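Local coordinates for glycerophosphodiester phosphodiesterase (Cytophaga hutchinsonii ATCC 33406, PDB 3CH0), which belongs to the glycerophosphodiester phosphodiesterase family, whose members are built on a TIM-barrel fold, at residues D177-H185 and L207-A215; V224-H233 and T252-G260. One frame throughout, in Å; residues are numbered along the deposited sequence.

Contact 1 (D177-H185 and L207-A215); sequences DVRALEYMH and LEKLSFTPA. With EDO (1,2-ethanediol), chain F; EDO (1,2-ethanediol), chain R.
The imidazole of His185 lies flat on the phenyl ring of Phe212 in an almost exactly face-to-face stack, the ring centroids 3.8 Å apart and the planes only 5° from parallel. The two side chains slide past each other in opposite directions, and each therefore also lays its own CB over the face of the partner ring; Phe212 CB comes to 3.4 Å from His185 NE2. His185 carries CG anti to its backbone N (chi1 179°), which swings the ring out from the helix onto the phenyl face.

One turn earlier, Glu182 reaches the same loop with its carboxylate, its chain bent at chi2 (-71°). Ser211 grips it with two donors: OG bonds to Glu182 OE1 at 2.6 Å, while Ser211 N bonds to Glu182 OE2 at 2.8 Å, each along a syn lone pair. The carboxylate is thus fixed in rotation as well as position, and its OE1 side lies at the edge of the Phe212 ring. A water bridges Glu182 OE2 to Lys209 O, adding a third link to the loop.

Farther back, Leu210 CD2 packs against both Val178 and Leu181, 3.8 Å from Val178 CG1 and 4.1 Å from Leu181 CB. Asp177 N-caps the helix through the bond from Arg179 N, and Arg179 grips its carboxylate side-on with NE and NH2, a salt bridge.

The contact joins helix 178-187 to the loop that follows helix 203-207 and leads into strand 216-219. Strand 192-197 touches both segments, Leu181 and Lys209 meeting its Tyr195 and Phe212 its Leu193, while helix 151-164 flanks the helix at Tyr183.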
ATOM      1  N   ASP A 177      10.796   5.356  -1.934  1.00 10.92           N
ATOM      2  CA  ASP A 177      12.087   5.790  -1.345  1.00  9.19           C
ATOM      3  C   ASP A 177      13.131   4.803  -1.807  1.00 11.15           C
ATOM      4  O   ASP A 177      13.174   3.692  -1.310  1.00 12.03           O
ATOM      5  CB  ASP A 177      11.990   5.816   0.174  1.00 10.00           C
ATOM      6  CG  ASP A 177      13.184   6.448   0.844  1.00 11.99           C
ATOM      7  OD1 ASP A 177      14.230   6.654   0.172  1.00 11.79           O
ATOM      8  OD2 ASP A 177      13.054   6.738   2.033  1.00 11.77           O
ATOM      9  N   VAL A 178      13.967   5.193  -2.791  1.00  9.84           N
ATOM     10  CA  VAL A 178      15.025   4.311  -3.281  1.00  9.44           C
ATOM     11  C   VAL A 178      15.942   3.803  -2.171  1.00  9.01           C
ATOM     12  O   VAL A 178      16.487   2.722  -2.261  1.00 11.82           O
ATOM     13  CB  VAL A 178      15.805   4.963  -4.430  1.00 10.79           C
ATOM     14  CG1 VAL A 178      14.902   5.087  -5.668  1.00 13.86           C
ATOM     15  CG2 VAL A 178      16.426   6.307  -4.017  1.00 12.11           C
ATOM     16  N   ARG A 179      16.095   4.561  -1.098  1.00  9.37           N
ATOM     17  CA  ARG A 179      16.963   4.152   0.012  1.00  9.98           C
ATOM     18  C   ARG A 179      16.389   2.925   0.679  1.00  8.87           C
ATOM     19  O   ARG A 179      17.137   2.040   1.144  1.00 10.35           O
ATOM     20  CB  ARG A 179      17.052   5.244   1.059  1.00 10.91           C
ATOM     21  CG  ARG A 179      17.562   6.636   0.550  1.00 10.58           C
ATOM     22  CD  ARG A 179      17.550   7.677   1.652  1.00 10.37           C
ATOM     23  NE  ARG A 179      16.208   7.766   2.260  1.00 11.89           N
ATOM     24  CZ  ARG A 179      15.947   8.236   3.467  1.00  9.69           C
ATOM     25  NH1 ARG A 179      16.912   8.717   4.235  1.00 10.62           N
ATOM     26  NH2 ARG A 179      14.705   8.190   3.953  1.00  9.46           N
ATOM     27  N   ALA A 180      15.072   2.902   0.881  1.00 10.35           N
ATOM     28  CA  ALA A 180      14.427   1.753   1.521  1.00 10.31           C
ATOM     29  C   ALA A 180      14.552   0.531   0.571  1.00 11.10           C
ATOM     30  O   ALA A 180      14.841  -0.592   1.018  1.00 11.22           O
ATOM     31  CB  ALA A 180      12.943   2.040   1.808  1.00 11.13           C
ATOM     32  N   LEU A 181      14.399   0.721  -0.760  1.00 10.98           N
ATOM     33  CA  LEU A 181      14.563  -0.398  -1.693  1.00  9.42           C
ATOM     34  C   LEU A 181      16.004  -0.963  -1.687  1.00  9.74           C
ATOM     35  O   LEU A 181      16.216  -2.153  -1.700  1.00 12.68           O
ATOM     36  CB  LEU A 181      14.091  -0.009  -3.078  1.00 10.40           C
ATOM     37  CG  LEU A 181      12.646   0.449  -3.180  1.00 12.75           C
ATOM     38  CD1 LEU A 181      12.374   1.016  -4.589  1.00 12.06           C
ATOM     39  CD2 LEU A 181      11.706  -0.691  -2.782  1.00 11.06           C
ATOM     40  N   GLU A 182      16.981  -0.058  -1.661  1.00 11.21           N
ATOM     41  CA  GLU A 182      18.381  -0.508  -1.632  1.00 10.59           C
ATOM     42  C   GLU A 182      18.673  -1.300  -0.368  1.00  9.63           C
ATOM     43  O   GLU A 182      19.380  -2.342  -0.387  1.00 11.94           O
ATOM     44  CB  GLU A 182      19.358   0.666  -1.750  1.00 12.01           C
ATOM     45  CG  GLU A 182      19.321   1.382  -3.080  1.00 12.47           C
ATOM     46  CD  GLU A 182      19.884   0.648  -4.267  1.00 14.07           C
ATOM     47  OE1 GLU A 182      20.465  -0.470  -4.149  1.00 15.64           O
ATOM     48  OE2 GLU A 182      19.766   1.217  -5.400  1.00 15.08           O
ATOM     49  N   TYR A 183      18.211  -0.786   0.765  1.00 10.45           N
ATOM     50  CA  TYR A 183      18.427  -1.435   2.069  1.00 10.74           C
ATOM     51  C   TYR A 183      17.805  -2.822   2.073  1.00 12.49           C
ATOM     52  O   TYR A 183      18.405  -3.841   2.469  1.00 13.43           O
ATOM     53  CB  TYR A 183      17.849  -0.592   3.197  1.00 11.34           C
ATOM     54  CG  TYR A 183      18.068  -1.235   4.539  1.00 10.98           C
ATOM     55  CD1 TYR A 183      19.260  -1.070   5.195  1.00 11.48           C
ATOM     56  CD2 TYR A 183      17.110  -2.077   5.092  1.00 11.13           C
ATOM     57  CE1 TYR A 183      19.503  -1.672   6.417  1.00 11.53           C
ATOM     58  CE2 TYR A 183      17.322  -2.669   6.346  1.00 12.58           C
ATOM     59  CZ  TYR A 183      18.541  -2.480   7.004  1.00 15.10           C
ATOM     60  OH  TYR A 183      18.818  -3.061   8.230  1.00 13.28           O
HETATM   61  N   MSE A 184      16.537  -2.893   1.663  1.00 10.34           N
HETATM   62  CA  MSE A 184      15.853  -4.184   1.570  1.00  8.22           C
HETATM   63  C   MSE A 184      16.555  -5.170   0.665  1.00 10.92           C
HETATM   64  O   MSE A 184      16.721  -6.355   1.000  1.00 13.37           O
HETATM   65  CB  MSE A 184      14.432  -4.019   1.027  1.00 10.24           C
HETATM   66  CG  MSE A 184      13.465  -3.291   1.915  1.00 10.80           C
HETATM   67 SE   MSE A 184      13.033  -4.280   3.533  0.75 11.82          SE
HETATM   68  CE  MSE A 184      12.294  -5.844   2.713  1.00 14.33           C
ATOM     69  N   HIS A 185      16.999  -4.703  -0.494  1.00 11.27           N
ATOM     70  CA  HIS A 185      17.642  -5.570  -1.453  1.00 11.67           C
ATOM     71  C   HIS A 185      18.932  -6.129  -0.930  1.00 14.92           C
ATOM     72  O   HIS A 185      19.231  -7.321  -1.163  1.00 13.93           O
ATOM     73  CB  HIS A 185      17.893  -4.789  -2.707  1.00 12.17           C
ATOM     74  CG  HIS A 185      18.573  -5.577  -3.780  1.00 14.33           C
ATOM     75  ND1 HIS A 185      17.979  -6.628  -4.439  1.00 14.49           N
ATOM     76  CD2 HIS A 185      19.806  -5.422  -4.335  1.00 17.28           C
ATOM     77  CE1 HIS A 185      18.835  -7.114  -5.336  1.00 18.06           C
ATOM     78  NE2 HIS A 185      19.930  -6.374  -5.317  1.00 17.54           N
ATOM     79  N   LEU A 207      14.881   3.646 -13.859  1.00 12.38           N
ATOM     80  CA  LEU A 207      15.544   2.458 -13.404  1.00 12.94           C
ATOM     81  C   LEU A 207      16.991   2.720 -13.010  1.00 13.97           C
ATOM     82  O   LEU A 207      17.514   2.022 -12.132  1.00 13.94           O
ATOM     83  CB  LEU A 207      15.460   1.356 -14.457  1.00 12.69           C
ATOM     84  CG  LEU A 207      14.075   0.775 -14.760  1.00 15.28           C
ATOM     85  CD1 LEU A 207      14.052  -0.214 -15.918  1.00 15.22           C
ATOM     86  CD2 LEU A 207      13.444   0.154 -13.505  1.00 13.85           C
ATOM     87  N   GLU A 208      17.609   3.747 -13.595  1.00 14.63           N
ATOM     88  CA  GLU A 208      18.979   4.101 -13.227  1.00 16.11           C
ATOM     89  C   GLU A 208      19.107   4.656 -11.812  1.00 15.09           C
ATOM     90  O   GLU A 208      20.224   4.740 -11.265  1.00 17.86           O
ATOM     91  CB  GLU A 208      19.590   5.079 -14.253  1.00 17.56           C
ATOM     92  CG  GLU A 208      19.942   4.378 -15.530  1.00 23.11           C
ATOM     93  CD  GLU A 208      20.346   5.301 -16.672  1.00 24.24           C
ATOM     94  OE1 GLU A 208      20.306   6.540 -16.504  1.00 31.61           O
ATOM     95  OE2 GLU A 208      20.695   4.723 -17.728  1.00 29.60           O
ATOM     96  N   LYS A 209      17.973   4.980 -11.184  1.00 11.19           N
ATOM     97  CA  LYS A 209      17.943   5.455  -9.801  1.00 12.58           C
ATOM     98  C   LYS A 209      18.145   4.313  -8.780  1.00 14.34           C
ATOM     99  O   LYS A 209      18.388   4.603  -7.599  1.00 16.13           O
ATOM    100  CB  LYS A 209      16.632   6.192  -9.514  1.00 13.69           C
ATOM    101  CG  LYS A 209      16.470   7.396 -10.436  1.00 13.75           C
ATOM    102  CD  LYS A 209      15.123   8.070 -10.280  1.00 15.70           C
ATOM    103  CE  LYS A 209      14.972   9.199 -11.305  1.00 20.50           C
ATOM    104  NZ  LYS A 209      13.596   9.782 -11.172  1.00 21.64           N
ATOM    105  N   LEU A 210      18.104   3.069  -9.237  1.00 13.33           N
ATOM    106  CA  LEU A 210      18.349   1.886  -8.394  1.00 13.40           C
ATOM    107  C   LEU A 210      19.562   1.143  -8.920  1.00 15.84           C
ATOM    108  O   LEU A 210      19.853   1.209 -10.111  1.00 15.02           O
ATOM    109  CB  LEU A 210      17.156   0.912  -8.420  1.00 13.34           C
ATOM    110  CG  LEU A 210      15.871   1.389  -7.725  1.00 12.48           C
ATOM    111  CD1 LEU A 210      14.747   0.396  -8.020  1.00 14.49           C
ATOM    112  CD2 LEU A 210      16.071   1.572  -6.262  1.00 13.87           C
ATOM    113  N   SER A 211      20.243   0.426  -8.039  1.00 15.36           N
ATOM    114  CA  SER A 211      21.404  -0.379  -8.406  1.00 16.43           C
ATOM    115  C   SER A 211      21.078  -1.801  -8.882  1.00 17.56           C
ATOM    116  O   SER A 211      21.980  -2.585  -9.212  1.00 16.23           O
ATOM    117  CB  SER A 211      22.345  -0.470  -7.189  1.00 14.98           C
ATOM    118  OG  SER A 211      21.809  -1.375  -6.215  1.00 15.61           O
ATOM    119  N   PHE A 212      19.799  -2.138  -8.954  1.00 14.63           N
ATOM    120  CA  PHE A 212      19.341  -3.474  -9.259  1.00 14.82           C
ATOM    121  C   PHE A 212      17.973  -3.337  -9.900  1.00 13.70           C
ATOM    122  O   PHE A 212      17.323  -2.270  -9.862  1.00 12.79           O
ATOM    123  CB  PHE A 212      19.226  -4.296  -7.967  1.00 13.18           C
ATOM    124  CG  PHE A 212      18.181  -3.776  -7.037  1.00 12.07           C
ATOM    125  CD1 PHE A 212      18.433  -2.712  -6.222  1.00 13.31           C
ATOM    126  CD2 PHE A 212      16.924  -4.391  -6.989  1.00 12.57           C
ATOM    127  CE1 PHE A 212      17.421  -2.198  -5.392  1.00 15.86           C
ATOM    128  CE2 PHE A 212      15.926  -3.901  -6.135  1.00 14.58           C
ATOM    129  CZ  PHE A 212      16.195  -2.814  -5.348  1.00 13.04           C
ATOM    130  N   THR A 213      17.521  -4.437 -10.459  1.00 12.78           N
ATOM    131  CA  THR A 213      16.214  -4.498 -11.125  1.00 13.55           C
ATOM    132  C   THR A 213      15.242  -5.118 -10.118  1.00 13.94           C
ATOM    133  O   THR A 213      15.388  -6.273  -9.736  1.00 14.19           O
ATOM    134  CB  THR A 213      16.268  -5.367 -12.393  1.00 14.35           C
ATOM    135  OG1 THR A 213      17.237  -4.799 -13.275  1.00 17.52           O
ATOM    136  CG2 THR A 213      14.910  -5.399 -13.081  1.00 13.97           C
ATOM    137  N   PRO A 214      14.209  -4.357  -9.711  1.00 12.62           N
ATOM    138  CA  PRO A 214      13.236  -4.882  -8.759  1.00 11.90           C
ATOM    139  C   PRO A 214      12.282  -5.873  -9.425  1.00 13.98           C
ATOM    140  O   PRO A 214      12.209  -5.980 -10.654  1.00 16.20           O
ATOM    141  CB  PRO A 214      12.461  -3.613  -8.336  1.00 13.61           C
ATOM    142  CG  PRO A 214      12.510  -2.750  -9.554  1.00 14.25           C
ATOM    143  CD  PRO A 214      13.895  -3.012 -10.159  1.00 12.96           C
ATOM    144  N   ALA A 215      11.527  -6.585  -8.603  1.00 12.14           N
ATOM    145  CA  ALA A 215      10.531  -7.494  -9.127  1.00 10.68           C
ATOM    146  C   ALA A 215       9.372  -6.837  -9.921  1.00 12.33           C
ATOM    147  O   ALA A 215       8.875  -7.403 -10.920  1.00 13.19           O
ATOM    148  CB  ALA A 215       9.938  -8.364  -8.017  1.00 11.39           C
TER
HETATM  149  C1  EDO F 276      20.666  -1.949 -13.097  1.00 52.14           C
HETATM  150  O1  EDO F 276      20.227  -3.216 -12.579  1.00 51.43           O
HETATM  151  C2  EDO F 276      20.066  -0.824 -12.262  1.00 48.20           C
HETATM  152  O2  EDO F 276      20.309   0.490 -12.792  1.00 46.76           O
HETATM  153  C1  EDO R 288      22.022   3.590  -8.173  1.00 41.99           C
HETATM  154  O1  EDO R 288      23.267   2.984  -8.533  1.00 43.15           O
HETATM  155  C2  EDO R 288      22.188   5.071  -7.853  1.00 46.99           C
HETATM  156  O2  EDO R 288      21.839   5.870  -8.991  1.00 52.60           O
HETATM  157  O   HOH W   1      19.371   3.965  -5.186  1.00 23.13           O

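Contact 2 (V224-H233 and T252-G260); sequences VSKKDIDAAH and TLISLGVDG
The imidazole of His233 presents its edge to the segment 252-260: Asp259 OD2 and Gly257 O both lie near its plane, and one face is overlaid by Ile229 O from the preceding helical turn, offset toward the rim. His233 NE2 donates to the syn lone pair of Asp259 OD2 at 2.7 Å, with an N-H...O angle of 161°. The two side chains approach from opposite directions, and the carboxylate plane is turned 68° from that of the ring. Beside this bond, His233 CE1 comes to 3.1 Å from Gly257 O. Asp259 OD2 also accepts from Val239 N, so two donors share this oxygen and probably favour the charged carboxylate.

Next to the histidine, in one of the two modelled conformers of Lys226, the ammonium approaches Leu256 O, although the details are doubtful because the lysine chain crowds that oxygen. In this conformer NZ also pairs with Asp230 OD1, one turn on in the same helix, a salt bridge that would hold the ammonium near Leu256 O. Leu256 precedes Gly257, whose positive phi completes a Schellman motif where helix 247-256 ends.

Alongside the polar pairs, Ile229 crosses Leu256 at about a right angle; its CD1 sits 3.7 Å from Leu256 CB and equally far from Val258 CG1. Beyond it, Val224 CG1 meets Leu253 CD2 at 3.9 Å.

Helix 226-234, N-capped by Ser225, is thus joined to the C-terminal end of helix 247-256 and the turn into strand 260-263. Strand 238-239 adjoins both segments, with Ala232 resting on Val239 and Asp259 on Arg238, while helix 203-207 lies against Asp228 and Ala231.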
ATOM      1  N   VAL A 224       2.049   5.127 -17.730  1.00 13.25           N
ATOM      2  CA  VAL A 224       2.172   3.856 -18.376  1.00 12.18           C
ATOM      3  C   VAL A 224       2.065   3.989 -19.892  1.00 12.40           C
ATOM      4  O   VAL A 224       1.188   4.663 -20.394  1.00 14.16           O
ATOM      5  CB  VAL A 224       1.085   2.901 -17.881  1.00 12.01           C
ATOM      6  CG1 VAL A 224       1.112   1.558 -18.602  1.00 13.17           C
ATOM      7  CG2 VAL A 224       1.275   2.695 -16.359  1.00 13.84           C
ATOM      8  N   SER A 225       3.004   3.328 -20.558  1.00 13.22           N
ATOM      9  CA  SER A 225       2.961   3.116 -21.994  1.00 13.08           C
ATOM     10  C   SER A 225       3.243   1.717 -22.371  1.00 13.89           C
ATOM     11  O   SER A 225       3.904   0.978 -21.648  1.00 14.68           O
ATOM     12  CB  SER A 225       3.952   4.002 -22.710  1.00 12.91           C
ATOM     13  OG  SER A 225       5.275   3.630 -22.460  1.00 13.67           O
ATOM     14  N   LYS A 226       2.722   1.316 -23.533  0.50 14.03           N
ATOM     15  CA  LYS A 226       2.905  -0.040 -23.992  0.50 15.08           C
ATOM     16  C   LYS A 226       4.390  -0.295 -24.216  0.50 15.06           C
ATOM     17  O   LYS A 226       4.889  -1.381 -23.922  0.50 15.65           O
ATOM     18  CB  LYS A 226       2.111  -0.317 -25.263  0.50 15.70           C
ATOM     19  CG  LYS A 226       2.317  -1.727 -25.825  0.50 17.12           C
ATOM     20  CD  LYS A 226       1.893  -2.802 -24.848  0.50 30.02           C
ATOM     21  CE  LYS A 226       2.113  -4.251 -25.358  0.50 27.03           C
ATOM     22  NZ  LYS A 226       2.375  -5.219 -24.230  0.50 21.28           N
ATOM     23  N   LYS A 227       5.095   0.710 -24.724  0.50 16.16           N
ATOM     24  CA  LYS A 227       6.526   0.583 -24.912  0.50 15.93           C
ATOM     25  C   LYS A 227       7.232   0.260 -23.587  0.50 13.41           C
ATOM     26  O   LYS A 227       7.944  -0.724 -23.523  0.50 11.52           O
ATOM     27  CB  LYS A 227       7.129   1.817 -25.620  0.50 16.10           C
ATOM     28  CG  LYS A 227       7.060   1.723 -27.156  0.50 19.17           C
ATOM     29  N   ASP A 228       6.953   1.037 -22.529  1.00 13.96           N
ATOM     30  CA  ASP A 228       7.595   0.870 -21.213  1.00 13.16           C
ATOM     31  C   ASP A 228       7.200  -0.483 -20.605  1.00 12.26           C
ATOM     32  O   ASP A 228       7.992  -1.135 -19.947  1.00 14.96           O
ATOM     33  CB  ASP A 228       7.279   2.032 -20.254  1.00 14.23           C
ATOM     34  CG  ASP A 228       8.077   3.282 -20.551  1.00 15.53           C
ATOM     35  OD1 ASP A 228       8.886   3.257 -21.533  1.00 16.25           O
ATOM     36  OD2 ASP A 228       7.921   4.270 -19.755  1.00 15.76           O
ATOM     37  N   ILE A 229       5.959  -0.913 -20.828  1.00 12.43           N
ATOM     38  CA  ILE A 229       5.538  -2.212 -20.339  1.00 13.69           C
ATOM     39  C   ILE A 229       6.410  -3.304 -20.971  1.00 13.46           C
ATOM     40  O   ILE A 229       6.938  -4.193 -20.285  1.00 15.77           O
ATOM     41  CB  ILE A 229       4.083  -2.460 -20.689  1.00 13.04           C
ATOM     42  CG1 ILE A 229       3.156  -1.626 -19.768  1.00 14.04           C
ATOM     43  CG2 ILE A 229       3.714  -3.952 -20.536  1.00 15.18           C
ATOM     44  CD1 ILE A 229       1.718  -1.565 -20.249  1.00 14.16           C
ATOM     45  N   ASP A 230       6.548  -3.219 -22.291  1.00 16.40           N
ATOM     46  CA  ASP A 230       7.316  -4.218 -23.040  1.00 17.59           C
ATOM     47  C   ASP A 230       8.801  -4.185 -22.634  1.00 13.57           C
ATOM     48  O   ASP A 230       9.413  -5.251 -22.446  1.00 16.04           O
ATOM     49  CB  ASP A 230       7.170  -3.968 -24.542  1.00 15.84           C
ATOM     50  CG  ASP A 230       5.812  -4.304 -25.058  1.00 16.98           C
ATOM     51  OD1 ASP A 230       5.063  -5.061 -24.392  1.00 18.83           O
ATOM     52  OD2 ASP A 230       5.537  -3.853 -26.189  1.00 20.16           O
ATOM     53  N   ALA A 231       9.364  -2.998 -22.428  1.00 14.40           N
ATOM     54  CA  ALA A 231      10.727  -2.857 -21.949  1.00 15.45           C
ATOM     55  C   ALA A 231      10.921  -3.472 -20.556  1.00 14.52           C
ATOM     56  O   ALA A 231      11.913  -4.149 -20.265  1.00 16.47           O
ATOM     57  CB  ALA A 231      11.195  -1.393 -21.994  1.00 15.47           C
ATOM     58  N   ALA A 232       9.956  -3.210 -19.674  1.00 14.43           N
ATOM     59  CA  ALA A 232      10.009  -3.739 -18.312  1.00 15.16           C
ATOM     60  C   ALA A 232       9.944  -5.259 -18.343  1.00 14.87           C
ATOM     61  O   ALA A 232      10.728  -5.906 -17.643  1.00 16.20           O
ATOM     62  CB  ALA A 232       8.856  -3.127 -17.452  1.00 14.46           C
ATOM     63  N   HIS A 233       9.057  -5.816 -19.175  1.00 14.94           N
ATOM     64  CA  HIS A 233       8.942  -7.252 -19.356  1.00 15.77           C
ATOM     65  C   HIS A 233      10.260  -7.888 -19.828  1.00 16.10           C
ATOM     66  O   HIS A 233      10.634  -8.940 -19.344  1.00 18.70           O
ATOM     67  CB  HIS A 233       7.822  -7.586 -20.325  1.00 17.18           C
ATOM     68  CG  HIS A 233       6.463  -7.440 -19.715  1.00 14.40           C
ATOM     69  ND1 HIS A 233       5.290  -7.436 -20.451  1.00 14.40           N
ATOM     70  CD2 HIS A 233       6.095  -7.322 -18.409  1.00 19.81           C
ATOM     71  CE1 HIS A 233       4.269  -7.311 -19.622  1.00 16.69           C
ATOM     72  NE2 HIS A 233       4.730  -7.225 -18.384  1.00 15.16           N
ATOM     73  N   THR A 252      -8.292  -1.076 -20.632  1.00 14.63           N
ATOM     74  CA  THR A 252      -7.229  -0.497 -21.476  1.00 14.92           C
ATOM     75  C   THR A 252      -5.865  -1.006 -21.024  1.00 15.82           C
ATOM     76  O   THR A 252      -5.100  -1.530 -21.829  1.00 17.18           O
ATOM     77  CB  THR A 252      -7.246   1.000 -21.472  1.00 12.00           C
ATOM     78  OG1 THR A 252      -8.452   1.437 -22.154  1.00 17.73           O
ATOM     79  CG2 THR A 252      -5.996   1.615 -22.193  1.00 18.28           C
ATOM     80  N   LEU A 253      -5.613  -0.954 -19.733  1.00 13.21           N
ATOM     81  CA  LEU A 253      -4.313  -1.427 -19.247  1.00 13.01           C
ATOM     82  C   LEU A 253      -4.048  -2.926 -19.467  1.00 13.98           C
ATOM     83  O   LEU A 253      -2.914  -3.319 -19.786  1.00 14.35           O
ATOM     84  CB  LEU A 253      -4.173  -1.090 -17.758  1.00 13.66           C
ATOM     85  CG  LEU A 253      -4.060   0.399 -17.495  1.00 12.78           C
ATOM     86  CD1 LEU A 253      -4.351   0.729 -16.016  1.00 13.93           C
ATOM     87  CD2 LEU A 253      -2.667   0.905 -17.952  1.00 13.68           C
ATOM     88  N   ILE A 254      -5.061  -3.746 -19.250  1.00 14.07           N
ATOM     89  CA  ILE A 254      -4.953  -5.167 -19.498  1.00 14.31           C
ATOM     90  C   ILE A 254      -4.575  -5.384 -20.980  1.00 16.62           C
ATOM     91  O   ILE A 254      -3.662  -6.153 -21.281  1.00 14.95           O
ATOM     92  CB  ILE A 254      -6.248  -5.895 -19.150  1.00 14.77           C
ATOM     93  CG1 ILE A 254      -6.437  -5.921 -17.602  1.00 13.32           C
ATOM     94  CG2 ILE A 254      -6.240  -7.348 -19.745  1.00 14.70           C
ATOM     95  CD1 ILE A 254      -7.761  -6.417 -17.127  1.00 17.75           C
ATOM     96  N   SER A 255      -5.193  -4.621 -21.877  1.00 19.65           N
ATOM     97  CA  SER A 255      -4.881  -4.749 -23.317  1.00 17.02           C
ATOM     98  C   SER A 255      -3.456  -4.338 -23.681  1.00 20.35           C
ATOM     99  O   SER A 255      -2.907  -4.775 -24.697  1.00 21.07           O
ATOM    100  CB  SER A 255      -5.868  -3.926 -24.169  1.00 16.70           C
ATOM    101  OG  SER A 255      -5.593  -2.511 -24.172  1.00 19.80           O
ATOM    102  N   LEU A 256      -2.821  -3.498 -22.884  1.00 15.15           N
ATOM    103  CA  LEU A 256      -1.440  -3.075 -23.098  1.00 16.98           C
ATOM    104  C   LEU A 256      -0.447  -4.036 -22.490  1.00 15.95           C
ATOM    105  O   LEU A 256       0.773  -3.893 -22.670  1.00 16.62           O
ATOM    106  CB  LEU A 256      -1.200  -1.687 -22.509  1.00 19.22           C
ATOM    107  CG  LEU A 256      -2.085  -0.567 -23.027  1.00 17.60           C
ATOM    108  CD1 LEU A 256      -1.636   0.771 -22.407  1.00 21.73           C
ATOM    109  CD2 LEU A 256      -1.997  -0.523 -24.573  1.00 16.65           C
ATOM    110  N   GLY A 257      -0.937  -4.997 -21.707  1.00 12.59           N
ATOM    111  CA  GLY A 257      -0.017  -5.973 -21.140  1.00 14.02           C
ATOM    112  C   GLY A 257       0.389  -5.880 -19.675  1.00 14.35           C
ATOM    113  O   GLY A 257       1.304  -6.589 -19.249  1.00 13.96           O
ATOM    114  N   VAL A 258      -0.297  -5.050 -18.874  1.00 13.60           N
ATOM    115  CA  VAL A 258       0.058  -5.024 -17.455  1.00 12.92           C
ATOM    116  C   VAL A 258      -0.203  -6.370 -16.773  1.00 12.39           C
ATOM    117  O   VAL A 258      -1.023  -7.189 -17.192  1.00 12.93           O
ATOM    118  CB  VAL A 258      -0.660  -3.912 -16.681  1.00 11.93           C
ATOM    119  CG1 VAL A 258      -0.345  -2.522 -17.312  1.00 12.43           C
ATOM    120  CG2 VAL A 258      -2.168  -4.137 -16.507  1.00 11.46           C
ATOM    121  N   ASP A 259       0.522  -6.550 -15.654  1.00 11.59           N
ATOM    122  CA  ASP A 259       0.494  -7.777 -14.861  1.00 12.51           C
ATOM    123  C   ASP A 259      -0.396  -7.771 -13.638  1.00 11.93           C
ATOM    124  O   ASP A 259      -0.575  -8.795 -12.972  1.00 11.94           O
ATOM    125  CB  ASP A 259       1.926  -8.121 -14.427  1.00 11.11           C
ATOM    126  CG  ASP A 259       2.858  -8.248 -15.633  1.00 11.54           C
ATOM    127  OD1 ASP A 259       2.777  -9.322 -16.264  1.00 16.59           O
ATOM    128  OD2 ASP A 259       3.571  -7.288 -15.966  1.00 14.81           O
ATOM    129  N   GLY A 260      -0.987  -6.616 -13.370  1.00 11.28           N
ATOM    130  CA  GLY A 260      -1.830  -6.428 -12.209  1.00 11.27           C
ATOM    131  C   GLY A 260      -2.371  -5.020 -12.195  1.00  9.61           C
ATOM    132  O   GLY A 260      -1.959  -4.175 -12.965  1.00 11.61           O
TER

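How the contacts relate
Both contacts are partly buried and lie toward the outside of the fold, with centres about 17 Å (contact 1) and 21 Å (contact 2) from the centre of the chain. They follow one another in sequence without touching, their nearest atoms about 6 Å apart, and share no helix. Contact 1 sets a helix against an irregular loop, whereas contact 2 joins one helix to the end of another. In each, a histidine supplies its ring differently: by its face to an aromatic partner in contact 1, by its edge to a carboxylate in contact 2. The carboxylates differ too, a glutamate held by serine OG and N in contact 1, an aspartate held by histidine in contact 2.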